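Beta-ketoacyl-[acyl-carrier-protein] synthase FabY (Pseudomonas aeruginosa, PDB 4CW4) catalyses the condensation of acetyl-CoA with malonyl-acyl carrier protein to form acetoacetyl-ACP, the step that initiates fatty acid biosynthesis. Local coordinates at residues H437-S442 with V475-A480. Sequence-based numbering, arbitrary orientation.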
loop_
_atom_site.group_PDB
_atom_site.type_symbol
_atom_site.label_atom_id
_atom_site.label_comp_id
_atom_site.label_asym_id
_atom_site.label_seq_id
_atom_site.Cartn_x
_atom_site.Cartn_y
_atom_site.Cartn_z
ATOM N N HIS A 437 -10.279 -0.577 -23.086
ATOM C CA HIS A 437 -8.971 -1.129 -22.769
ATOM C C HIS A 437 -9.215 -2.260 -21.791
ATOM O O HIS A 437 -9.358 -2.051 -20.577
ATOM C CB HIS A 437 -8.033 -0.058 -22.201
ATOM C CG HIS A 437 -6.966 0.332 -23.168
ATOM N ND1 HIS A 437 -5.830 -0.421 -23.334
ATOM C CD2 HIS A 437 -6.898 1.340 -24.078
ATOM C CE1 HIS A 437 -5.097 0.107 -24.298
ATOM N NE2 HIS A 437 -5.721 1.180 -24.762
ATOM N N ALA A 438 -9.288 -3.467 -22.341
ATOM C CA ALA A 438 -9.596 -4.635 -21.554
ATOM C C ALA A 438 -8.455 -4.954 -20.627
ATOM O O ALA A 438 -7.296 -4.727 -20.942
ATOM C CB ALA A 438 -9.854 -5.824 -22.441
ATOM N N HIS A 439 -8.812 -5.518 -19.492
ATOM C CA HIS A 439 -7.834 -6.031 -18.557
ATOM C C HIS A 439 -6.938 -7.017 -19.304
ATOM O O HIS A 439 -5.722 -6.914 -19.248
ATOM C CB HIS A 439 -8.523 -6.700 -17.381
ATOM C CG HIS A 439 -7.572 -7.260 -16.381
ATOM N ND1 HIS A 439 -6.679 -6.470 -15.688
ATOM C CD2 HIS A 439 -7.359 -8.533 -15.964
ATOM C CE1 HIS A 439 -5.970 -7.231 -14.870
ATOM N NE2 HIS A 439 -6.348 -8.487 -15.034
ATOM N N GLY A 440 -7.555 -7.960 -20.010
ATOM C CA GLY A 440 -6.866 -8.776 -21.006
ATOM C C GLY A 440 -5.547 -9.339 -20.523
ATOM O O GLY A 440 -4.509 -9.072 -21.116
ATOM N N SER A 441 -5.594 -10.137 -19.467
ATOM C CA SER A 441 -4.380 -10.580 -18.789
ATOM C C SER A 441 -3.762 -11.829 -19.401
ATOM O O SER A 441 -2.676 -12.216 -18.994
ATOM C CB SER A 441 -4.691 -10.838 -17.313
ATOM O OG SER A 441 -5.825 -11.668 -17.204
ATOM N N SER A 442 -4.435 -12.438 -20.376
ATOM C CA SER A 442 -3.964 -13.651 -21.062
ATOM C C SER A 442 -4.137 -14.911 -20.222
ATOM O O SER A 442 -3.247 -15.762 -20.194
ATOM C CB SER A 442 -2.512 -13.532 -21.537
ATOM O OG SER A 442 -2.203 -14.517 -22.522
ATOM N N VAL A 475 3.082 -5.430 -23.693
ATOM C CA VAL A 475 4.012 -5.096 -22.616
ATOM C C VAL A 475 3.853 -5.950 -21.370
ATOM O O VAL A 475 4.497 -5.697 -20.372
ATOM C CB VAL A 475 3.891 -3.595 -22.227
ATOM C CG1 VAL A 475 4.199 -2.716 -23.435
ATOM C CG2 VAL A 475 2.494 -3.272 -21.643
ATOM N N GLY A 476 3.028 -6.982 -21.447
ATOM C CA GLY A 476 2.801 -7.828 -20.296
ATOM C C GLY A 476 2.071 -7.088 -19.198
ATOM O O GLY A 476 1.488 -6.021 -19.426
ATOM N N HIS A 477 2.085 -7.689 -18.016
ATOM C CA HIS A 477 1.314 -7.259 -16.866
ATOM C C HIS A 477 2.241 -6.667 -15.814
ATOM O O HIS A 477 2.948 -7.392 -15.122
ATOM C CB HIS A 477 0.599 -8.482 -16.310
ATOM C CG HIS A 477 -0.455 -8.163 -15.310
ATOM N ND1 HIS A 477 -0.491 -6.966 -14.641
ATOM C CD2 HIS A 477 -1.523 -8.875 -14.875
ATOM C CE1 HIS A 477 -1.547 -6.942 -13.842
ATOM N NE2 HIS A 477 -2.190 -8.089 -13.963
ATOM N N SER A 478 2.241 -5.344 -15.700
ATOM C CA SER A 478 3.142 -4.638 -14.780
ATOM C C SER A 478 2.542 -4.406 -13.395
ATOM O O SER A 478 3.019 -3.569 -12.629
ATOM C CB SER A 478 3.587 -3.307 -15.386
ATOM O OG SER A 478 2.447 -2.503 -15.630
ATOM N N LEU A 479 1.526 -5.188 -13.055
ATOM C CA LEU A 479 1.049 -5.287 -11.674
ATOM C C LEU A 479 0.443 -3.937 -11.261
ATOM O O LEU A 479 -0.559 -3.539 -11.847
ATOM C CB LEU A 479 2.151 -5.785 -10.734
ATOM C CG LEU A 479 2.796 -7.134 -11.088
ATOM C CD1 LEU A 479 3.710 -7.601 -9.972
ATOM C CD2 LEU A 479 1.763 -8.219 -11.423
ATOM N N ALA A 480 1.024 -3.229 -10.285
ATOM C CA ALA A 480 0.451 -1.930 -9.904
ATOM C C ALA A 480 0.258 -1.013 -11.104
ATOM O O ALA A 480 -0.732 -0.297 -11.195
ATOM C CB ALA A 480 1.298 -1.194 -8.858
HETATM O O HOH W 1 -4.635 -10.010 -13.402
#
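His439 and His477 each turn CG anti to the backbone N (chi1 180° and -168°), which brings the two imidazoles toward each other between their loops until His439 CE1 lies 4.0 Å from His477 NE2. The rings meet obliquely, their planes at 84°. What joins them is a water lying in the plane of both rings, at their edges: its O is 2.8 Å from His439 NE2. The same O is 3.2 Å from His477 NE2, so the two nitrogens share one partner. At the other nitrogen of its ring, His477 ND1 takes a hydrogen bond from Leu479 N at 3.1 Å; the donor is tilted out of the ring plane, and together with the water it would restrain the ring's rotation. Leu479 CD2 lies over one face, offset toward the rim, while Ser441 CB approaches CD2 of His477 more loosely. Next to His477 lies Cys286, inferred to be the active-site cysteine; with both histidines predicted as catalytic, this matches the Cys-His-His triad of KAS I/II ketosynthases. Glu450 of helix 444-461 accepts hydrogen bonds from the backbone N atoms of His439 and Gly440, and Lys472 NZ donates one to His439 O. The contact is buried, pairing the loop between strand 434-437 and helix 444-461 with the loop that links helix 472-475 to helix 482-496.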